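PDB 6SL5: PsaO, which is a small transmembrane subunit of photosystem I that binds chlorophyll a and beta-carotene and probably takes part in light harvesting. Local coordinates for residues P5-I10 against V76-R81; I39-A44 against A51-F56. One frame throughout, in Å; residues are numbered along the deposited sequence.

Interaction 1: P5-I10 against V76-R81. With CLA (chlorophyll a), chain B.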
loop_
_atom_site.group_PDB
_atom_site.type_symbol
_atom_site.label_atom_id
_atom_site.label_comp_id
_atom_site.label_asym_id
_atom_site.label_seq_id
_atom_site.Cartn_x
_atom_site.Cartn_y
_atom_site.Cartn_z
ATOM N N PRO M 5 -52.307 23.225 16.292
ATOM C CA PRO M 5 -53.403 22.973 17.214
ATOM C C PRO M 5 -53.076 22.857 18.695
ATOM O O PRO M 5 -52.456 21.896 19.161
ATOM C CB PRO M 5 -53.968 21.665 16.683
ATOM C CG PRO M 5 -53.450 21.489 15.326
ATOM C CD PRO M 5 -52.107 22.096 15.369
ATOM N N ILE M 6 -53.544 23.854 19.431
ATOM C CA ILE M 6 -53.361 23.923 20.873
ATOM C C ILE M 6 -54.676 24.380 21.489
ATOM O O ILE M 6 -55.269 25.372 21.056
ATOM C CB ILE M 6 -52.187 24.845 21.263
ATOM C CG1 ILE M 6 -52.102 25.003 22.784
ATOM C CG2 ILE M 6 -52.222 26.179 20.512
ATOM C CD1 ILE M 6 -51.633 23.747 23.490
ATOM N N VAL M 7 -55.143 23.642 22.482
ATOM C CA VAL M 7 -56.385 23.996 23.152
ATOM C C VAL M 7 -55.958 24.465 24.531
ATOM O O VAL M 7 -54.956 23.971 25.071
ATOM C CB VAL M 7 -57.365 22.800 23.157
ATOM C CG1 VAL M 7 -56.733 21.606 23.840
ATOM C CG2 VAL M 7 -58.713 23.144 23.788
ATOM N N PRO M 8 -56.652 25.434 25.143
ATOM C CA PRO M 8 -56.277 25.830 26.506
ATOM C C PRO M 8 -56.675 24.778 27.535
ATOM O O PRO M 8 -56.268 24.884 28.695
ATOM C CB PRO M 8 -57.032 27.145 26.714
ATOM C CG PRO M 8 -58.032 27.210 25.602
ATOM C CD PRO M 8 -57.417 26.487 24.464
ATOM N N ALA M 9 -57.452 23.770 27.131
ATOM C CA ALA M 9 -57.869 22.658 27.961
ATOM C C ALA M 9 -56.811 21.572 28.030
ATOM O O ALA M 9 -57.040 20.556 28.677
ATOM C CB ALA M 9 -59.187 22.080 27.433
ATOM N N ILE M 10 -55.660 21.762 27.373
ATOM C CA ILE M 10 -54.578 20.779 27.402
ATOM C C ILE M 10 -53.900 20.757 28.750
ATOM O O ILE M 10 -53.248 19.770 29.113
ATOM C CB ILE M 10 -53.529 21.049 26.299
ATOM C CG1 ILE M 10 -52.776 19.767 25.961
ATOM C CG2 ILE M 10 -52.524 22.142 26.699
ATOM C CD1 ILE M 10 -53.691 18.619 25.735
ATOM N N VAL M 76 -52.221 14.371 21.907
ATOM C CA VAL M 76 -52.550 13.437 20.835
ATOM C C VAL M 76 -53.999 12.981 20.944
ATOM O O VAL M 76 -54.736 12.946 19.953
ATOM C CB VAL M 76 -51.605 12.230 20.897
ATOM C CG1 VAL M 76 -52.019 11.180 19.912
ATOM C CG2 VAL M 76 -50.214 12.663 20.679
ATOM N N GLY M 77 -54.431 12.624 22.156
ATOM C CA GLY M 77 -55.792 12.146 22.339
ATOM C C GLY M 77 -56.842 13.229 22.239
ATOM O O GLY M 77 -57.971 12.966 21.818
ATOM N N PHE M 78 -56.506 14.460 22.624
ATOM C CA PHE M 78 -57.480 15.536 22.540
ATOM C C PHE M 78 -57.606 16.032 21.121
ATOM O O PHE M 78 -58.714 16.170 20.592
ATOM C CB PHE M 78 -57.090 16.697 23.461
ATOM C CG PHE M 78 -58.193 17.704 23.670
ATOM C CD1 PHE M 78 -58.983 17.632 24.801
ATOM C CD2 PHE M 78 -58.436 18.726 22.751
ATOM C CE1 PHE M 78 -59.997 18.541 25.010
ATOM C CE2 PHE M 78 -59.454 19.631 22.946
ATOM C CZ PHE M 78 -60.236 19.540 24.075
ATOM N N LYS M 79 -56.480 16.332 20.492
ATOM C CA LYS M 79 -56.553 16.845 19.139
ATOM C C LYS M 79 -56.835 15.745 18.144
ATOM O O LYS M 79 -57.194 16.014 17.002
ATOM C CB LYS M 79 -55.267 17.563 18.813
ATOM C CG LYS M 79 -55.489 18.690 17.903
ATOM C CD LYS M 79 -56.374 19.722 18.579
ATOM C CE LYS M 79 -55.644 20.388 19.738
ATOM N NZ LYS M 79 -56.137 21.773 19.954
ATOM N N GLY M 80 -56.705 14.491 18.546
ATOM C CA GLY M 80 -57.014 13.387 17.667
ATOM C C GLY M 80 -58.505 13.121 17.541
ATOM O O GLY M 80 -58.908 12.359 16.667
ATOM N N ARG M 81 -59.323 13.745 18.393
ATOM C CA ARG M 81 -60.764 13.474 18.361
ATOM C C ARG M 81 -61.415 14.061 17.107
ATOM O O ARG M 81 -62.353 13.481 16.557
ATOM C CB ARG M 81 -61.416 14.040 19.625
ATOM C CG ARG M 81 -62.912 13.744 19.779
ATOM C CD ARG M 81 -63.194 12.289 20.117
ATOM N NE ARG M 81 -64.625 11.987 20.065
ATOM C CZ ARG M 81 -65.465 12.151 21.082
ATOM N NH1 ARG M 81 -65.026 12.616 22.242
ATOM N NH2 ARG M 81 -66.748 11.850 20.939
HETATM MG MG CLA B . -48.056 12.203 17.995
HETATM C CHA CLA B . -49.132 15.440 18.271
HETATM C CHB CLA B . -45.024 13.037 19.372
HETATM C CHC CLA B . -47.162 9.033 17.790
HETATM C CHD CLA B . -51.081 11.370 16.379
HETATM N NA CLA B . -47.153 14.060 18.771
HETATM C C1A CLA B . -47.729 15.259 18.815
HETATM C C2A CLA B . -46.815 16.294 19.430
HETATM C C3A CLA B . -45.546 15.484 19.709
HETATM C C4A CLA B . -45.913 14.112 19.274
HETATM C CMA CLA B . -44.204 15.994 19.221
HETATM C CAA CLA B . -47.377 16.767 20.778
HETATM C CBA CLA B . -46.379 17.347 21.791
HETATM C CGA CLA B . -46.850 16.969 23.167
HETATM O O1A CLA B . -48.016 16.733 23.257
HETATM O O2A CLA B . -46.093 16.877 24.244
HETATM N NB CLA B . -46.362 11.195 18.510
HETATM C C1B CLA B . -45.203 11.696 19.014
HETATM C C2B CLA B . -44.231 10.645 19.162
HETATM C C3B CLA B . -44.852 9.518 18.703
HETATM C C4B CLA B . -46.196 9.888 18.299
HETATM C CMB CLA B . -42.832 10.790 19.689
HETATM C CAB CLA B . -44.324 8.139 18.611
HETATM C CBB CLA B . -43.911 7.363 19.837
HETATM N NC CLA B . -49.038 10.465 17.337
HETATM C C1C CLA B . -48.467 9.272 17.310
HETATM C C2C CLA B . -49.344 8.231 16.736
HETATM C C3C CLA B . -50.492 8.898 16.419
HETATM C C4C CLA B . -50.290 10.296 16.783
HETATM C CMC CLA B . -49.021 6.773 16.562
HETATM C CAC CLA B . -51.726 8.294 15.801
HETATM C CBC CLA B . -52.773 8.118 16.877
HETATM N ND CLA B . -49.700 13.093 17.361
HETATM C C1D CLA B . -50.900 12.686 16.859
HETATM C C2D CLA B . -51.893 13.747 16.873
HETATM C C3D CLA B . -51.185 14.805 17.421
HETATM C C4D CLA B . -49.888 14.410 17.717
HETATM C CMD CLA B . -53.334 13.850 16.451
HETATM C CAD CLA B . -51.323 16.176 17.796
HETATM O OBD CLA B . -52.312 16.844 17.668
HETATM C CBD CLA B . -49.980 16.686 18.186
HETATM C CGD CLA B . -49.506 17.701 17.195
HETATM O O1D CLA B . -48.434 18.249 17.329
HETATM O O2D CLA B . -50.286 18.039 16.181
HETATM C CED CLA B . -49.666 18.200 14.918
HETATM C C1 CLA B . -44.933 17.726 24.440
HETATM C C2 CLA B . -43.568 17.266 23.989
HETATM C C3 CLA B . -42.454 17.806 24.495
HETATM C C4 CLA B . -42.496 18.898 25.526
HETATM C C5 CLA B . -41.087 17.347 24.050
HETATM C C6 CLA B . -40.614 16.237 24.981
HETATM C C7 CLA B . -39.127 16.365 25.289
HETATM C C8 CLA B . -38.904 16.519 26.786
HETATM C C9 CLA B . -39.234 17.945 27.208
HETATM C C10 CLA B . -37.465 16.156 27.134
HETATM C C11 CLA B . -37.208 16.280 28.631
HETATM C C12 CLA B . -37.369 14.948 29.354
HETATM C C13 CLA B . -36.294 14.778 30.421
HETATM C C14 CLA B . -36.503 13.487 31.188
HETATM C C15 CLA B . -36.310 15.953 31.391
#
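Pro5 lays its CB against the aliphatic part of Lys79, 3.6 Å from that residue's CG, opening the contact between the loop preceding helix 11-22 and the C-terminal end of helix 57-79. The carbonyl of Pro5 also takes a weak hydrogen bond from Gln75 of the same helix. At Ile6 it is the backbone that takes part: the lysine chain, bent twice (chi2 63°, chi3 68°), curls along the loop until its NZ lies 3.4 Å from Ile6 C. Val7 then meets two side chains. Its CB is 3.6 Å from Lys79 NZ, while CG1 sits over one face of the Phe78 ring, 3.5 Å from CE2; valine and phenylalanine approach from opposite directions. Phe78 reaches the loop because its CG stands anti to the backbone N (chi1 -167°). Ala9 CB approaches Phe78 CZ obliquely at 4.3 Å. The ring also touches beta-carotene, and Lys79 CB lies 3.2 Å from OBD of the chlorophyll of chain B. Val76, turned from the loop, packs against one ring of that macrocycle, with CG2 3.4 Å from ND. No hydrogen bond joins the two segments. Lys79 NZ lies 3.3 Å from Val7 N, but both are donors. The contact is thus apolar packing, with the lysine methylenes on Pro5, plus an ammonium that ends against the Ile6-Val7 backbone and takes no acceptor from that segment.

Interaction 2: I39-A44 against A51-F56. With CLA (chlorophyll a), chain C.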
loop_
_atom_site.group_PDB
_atom_site.type_symbol
_atom_site.label_atom_id
_atom_site.label_comp_id
_atom_site.label_asym_id
_atom_site.label_seq_id
_atom_site.Cartn_x
_atom_site.Cartn_y
_atom_site.Cartn_z
ATOM N N ILE M 39 -37.165 19.105 46.949
ATOM C CA ILE M 39 -36.749 20.303 46.239
ATOM C C ILE M 39 -36.939 21.516 47.121
ATOM O O ILE M 39 -36.392 22.576 46.795
ATOM C CB ILE M 39 -37.500 20.638 44.927
ATOM C CG1 ILE M 39 -38.958 21.024 45.221
ATOM C CG2 ILE M 39 -37.328 19.567 43.896
ATOM C CD1 ILE M 39 -39.826 21.369 44.067
ATOM N N GLY M 40 -37.691 21.389 48.225
ATOM C CA GLY M 40 -37.951 22.494 49.126
ATOM C C GLY M 40 -36.726 23.075 49.795
ATOM O O GLY M 40 -36.721 24.269 50.123
ATOM N N GLN M 41 -35.685 22.263 49.996
ATOM C CA GLN M 41 -34.452 22.730 50.601
ATOM C C GLN M 41 -33.437 23.164 49.557
ATOM O O GLN M 41 -32.303 23.494 49.905
ATOM C CB GLN M 41 -33.867 21.642 51.492
ATOM C CG GLN M 41 -33.935 20.250 50.891
ATOM C CD GLN M 41 -32.762 19.939 49.987
ATOM O OE1 GLN M 41 -31.705 20.563 50.087
ATOM N NE2 GLN M 41 -32.943 18.971 49.098
ATOM N N ASN M 42 -33.817 23.147 48.288
ATOM C CA ASN M 42 -32.961 23.533 47.176
ATOM C C ASN M 42 -33.676 24.553 46.307
ATOM O O ASN M 42 -33.789 24.392 45.093
ATOM C CB ASN M 42 -32.534 22.311 46.364
ATOM C CG ASN M 42 -31.449 21.524 47.046
ATOM O OD1 ASN M 42 -30.663 22.084 47.809
ATOM N ND2 ASN M 42 -31.395 20.228 46.784
ATOM N N LEU M 43 -34.197 25.606 46.938
ATOM C CA LEU M 43 -34.894 26.679 46.243
ATOM C C LEU M 43 -34.343 28.068 46.537
ATOM O O LEU M 43 -34.608 28.989 45.755
ATOM C CB LEU M 43 -36.395 26.686 46.580
ATOM C CG LEU M 43 -37.344 25.576 46.105
ATOM C CD1 LEU M 43 -38.781 26.032 46.132
ATOM C CD2 LEU M 43 -36.995 25.029 44.735
ATOM N N ALA M 44 -33.596 28.251 47.626
ATOM C CA ALA M 44 -33.042 29.559 47.980
ATOM C C ALA M 44 -31.592 29.713 47.548
ATOM O O ALA M 44 -30.792 30.328 48.263
ATOM C CB ALA M 44 -33.178 29.804 49.479
ATOM N N ALA M 51 -24.594 14.972 43.376
ATOM C CA ALA M 51 -24.952 13.608 42.999
ATOM C C ALA M 51 -25.381 12.779 44.200
ATOM O O ALA M 51 -26.047 11.759 44.022
ATOM C CB ALA M 51 -23.786 12.914 42.277
ATOM N N LEU M 52 -25.043 13.221 45.413
ATOM C CA LEU M 52 -25.423 12.559 46.647
ATOM C C LEU M 52 -26.884 12.791 47.000
ATOM O O LEU M 52 -27.440 12.045 47.811
ATOM C CB LEU M 52 -24.537 13.052 47.799
ATOM C CG LEU M 52 -23.078 12.603 47.960
ATOM C CD1 LEU M 52 -22.114 13.247 46.961
ATOM C CD2 LEU M 52 -22.614 12.887 49.382
ATOM N N ASP M 53 -27.519 13.811 46.415
ATOM C CA ASP M 53 -28.920 14.108 46.693
ATOM C C ASP M 53 -29.780 13.202 45.826
ATOM O O ASP M 53 -30.227 13.583 44.746
ATOM C CB ASP M 53 -29.228 15.575 46.440
ATOM C CG ASP M 53 -30.322 16.095 47.343
ATOM O OD1 ASP M 53 -30.756 15.325 48.220
ATOM O OD2 ASP M 53 -30.739 17.260 47.195
ATOM N N ASP M 54 -30.015 11.985 46.315
ATOM C CA ASP M 54 -30.838 11.042 45.569
ATOM C C ASP M 54 -32.301 11.441 45.602
ATOM O O ASP M 54 -33.076 11.065 44.716
ATOM C CB ASP M 54 -30.664 9.625 46.121
ATOM C CG ASP M 54 -31.111 8.561 45.141
ATOM O OD1 ASP M 54 -31.283 8.884 43.948
ATOM O OD2 ASP M 54 -31.295 7.402 45.561
ATOM N N LYS M 55 -32.707 12.219 46.604
ATOM C CA LYS M 55 -34.101 12.624 46.677
ATOM C C LYS M 55 -34.441 13.803 45.771
ATOM O O LYS M 55 -35.620 14.064 45.559
ATOM C CB LYS M 55 -34.484 12.936 48.135
ATOM C CG LYS M 55 -33.600 13.952 48.849
ATOM C CD LYS M 55 -34.184 14.431 50.183
ATOM C CE LYS M 55 -33.803 15.887 50.482
ATOM N NZ LYS M 55 -32.355 16.159 50.269
ATOM N N PHE M 56 -33.481 14.545 45.223
ATOM C CA PHE M 56 -33.828 15.688 44.384
ATOM C C PHE M 56 -33.792 15.389 42.894
ATOM O O PHE M 56 -34.810 15.527 42.207
ATOM C CB PHE M 56 -32.909 16.871 44.718
ATOM C CG PHE M 56 -32.904 17.973 43.683
ATOM C CD1 PHE M 56 -34.018 18.752 43.474
ATOM C CD2 PHE M 56 -31.764 18.246 42.942
ATOM C CE1 PHE M 56 -34.026 19.772 42.533
ATOM C CE2 PHE M 56 -31.756 19.268 41.997
ATOM C CZ PHE M 56 -32.892 20.027 41.797
HETATM MG MG CLA C . -25.994 26.898 41.182
HETATM C CHA CLA C . -28.665 24.870 40.526
HETATM C CHB CLA C . -27.797 29.649 40.130
HETATM C CHC CLA C . -23.417 28.768 41.980
HETATM C CHD CLA C . -24.128 24.051 42.220
HETATM N NA CLA C . -28.040 27.243 40.411
HETATM C C1A CLA C . -28.968 26.312 40.205
HETATM C C2A CLA C . -30.239 26.879 39.601
HETATM C C3A CLA C . -29.912 28.376 39.511
HETATM C C4A CLA C . -28.510 28.450 40.043
HETATM C CMA CLA C . -30.310 29.172 38.276
HETATM C CAA CLA C . -31.497 26.741 40.449
HETATM C CBA CLA C . -31.196 26.805 41.940
HETATM C CGA CLA C . -32.087 25.923 42.791
HETATM O O1A CLA C . -31.673 25.732 43.919
HETATM O O2A CLA C . -33.219 25.363 42.362
HETATM N NB CLA C . -25.663 28.899 41.083
HETATM C C1B CLA C . -26.492 29.868 40.606
HETATM C C2B CLA C . -25.828 31.144 40.666
HETATM C C3B CLA C . -24.588 30.889 41.177
HETATM C C4B CLA C . -24.502 29.456 41.443
HETATM C CMB CLA C . -26.392 32.472 40.234
HETATM C CAB CLA C . -23.518 31.878 41.451
HETATM C CBB CLA C . -22.187 31.836 40.735
HETATM N NC CLA C . -24.120 26.481 42.043
HETATM C C1C CLA C . -23.188 27.400 42.231
HETATM C C2C CLA C . -21.907 26.839 42.728
HETATM C C3C CLA C . -22.144 25.498 42.828
HETATM C C4C CLA C . -23.518 25.286 42.390
HETATM C CMC CLA C . -20.646 27.595 43.049
HETATM C CAC CLA C . -21.164 24.444 43.274
HETATM C CBC CLA C . -21.332 24.159 44.748
HETATM N ND CLA C . -26.212 24.952 41.365
HETATM C C1D CLA C . -25.460 23.894 41.786
HETATM C C2D CLA C . -26.185 22.640 41.709
HETATM C C3D CLA C . -27.419 23.055 41.218
HETATM C C4D CLA C . -27.432 24.429 41.011
HETATM C CMD CLA C . -25.861 21.201 42.030
HETATM C CAD CLA C . -28.710 22.554 40.840
HETATM O OBD CLA C . -28.999 21.421 40.706
HETATM C CBD CLA C . -29.590 23.679 40.434
HETATM C CGD CLA C . -30.097 23.412 39.047
HETATM O O1D CLA C . -29.341 23.394 38.095
HETATM O O2D CLA C . -31.391 23.176 38.855
HETATM C CED CLA C . -31.759 21.824 38.589
HETATM C C1 CLA C . -34.520 26.040 42.214
HETATM C C2 CLA C . -34.653 27.536 42.047
HETATM C C3 CLA C . -35.837 28.167 41.999
HETATM C C4 CLA C . -35.900 29.657 41.827
HETATM C C5 CLA C . -37.167 27.459 42.115
HETATM C C6 CLA C . -37.842 27.312 40.757
HETATM C C7 CLA C . -38.813 26.131 40.778
HETATM C C8 CLA C . -38.614 25.177 39.604
HETATM C C9 CLA C . -37.139 24.868 39.371
HETATM C C10 CLA C . -39.237 25.760 38.339
HETATM C C11 CLA C . -40.529 25.045 37.968
HETATM C C12 CLA C . -40.589 24.781 36.470
HETATM C C13 CLA C . -41.923 25.243 35.905
HETATM C C14 CLA C . -42.069 24.828 34.450
HETATM C C15 CLA C . -42.029 26.755 36.037
#
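Ile39 meets Phe56 at the ring's edge: CG2 lies in the ring plane, 3.4 Å from CD1, with the two side chains crossing at about a right angle. Over one face of the same ring stands the side-chain amide of Asn42, its plane 77° from that of the ring, so the amide is upright rather than stacked. At another edge Phe56 CE2 comes within 3.7 Å of OBD of the chlorophyll of chain C. Beside the Phe56 ring runs a polar set of contacts. Gln41 NE2 gives Asp53 OD2 a weak hydrogen bond of 3.4 Å, fairly straight at 157°. The glutamine can reach across because its chain turns at chi2 (86°). Its NE2 also lies 3.1 Å from Lys55 NZ, not as a hydrogen bond but as two donors crowded round the same carboxylate.

Next come the groups that position these. Lys55 NZ forms a salt bridge with Asp53 OD1 at 2.7 Å, using the syn lone pair of that oxygen; this fixes OD1, whereas the bond from Gln41 to OD2 is weak. A leucine in place of Lys55 would probably leave Asp53 without its opposite charge and its carboxylate freer to turn away from Gln41. Asp53 is itself the centre of an inverse gamma turn. Thr48, in the connecting loop, touches Gln41, Asn42 and Asp53. Gln41 NE2 also bonds weakly to Ser38 O, and Ser38 OG bonds weakly to Lys55 O. On the pigment side, Leu43 CD2 packs 3.6 Å from C5 of the chlorophyll tail.

The contact is buried and closes the loop between helix 31-40 and helix 57-79, while another protein chain bonds weakly to the carbonyl of Ala51.

Overall arrangement
Interactions 1 and 2 lie on opposite sides of the chain's centre, with their own centres 34 Å apart and nearest atoms about 20 Å apart, so neither touches the other. Helix 57-79 connects them: 51-56 leads into its start and 76-81 lies at its far end. Along the sequence, interaction 2 is nested within the long, mostly helical span that interaction 1 closes. Their characters differ, the first being a surface contact without hydrogen bonds between its segments, the second buried and partly polar. Each nevertheless adjoins pigment: interaction 1 borders the chlorophyll of chain B and a beta-carotene, interaction 2 the chlorophyll of chain C and, through Ile39, a second chlorophyll, consistent with a pigment-carrying subunit.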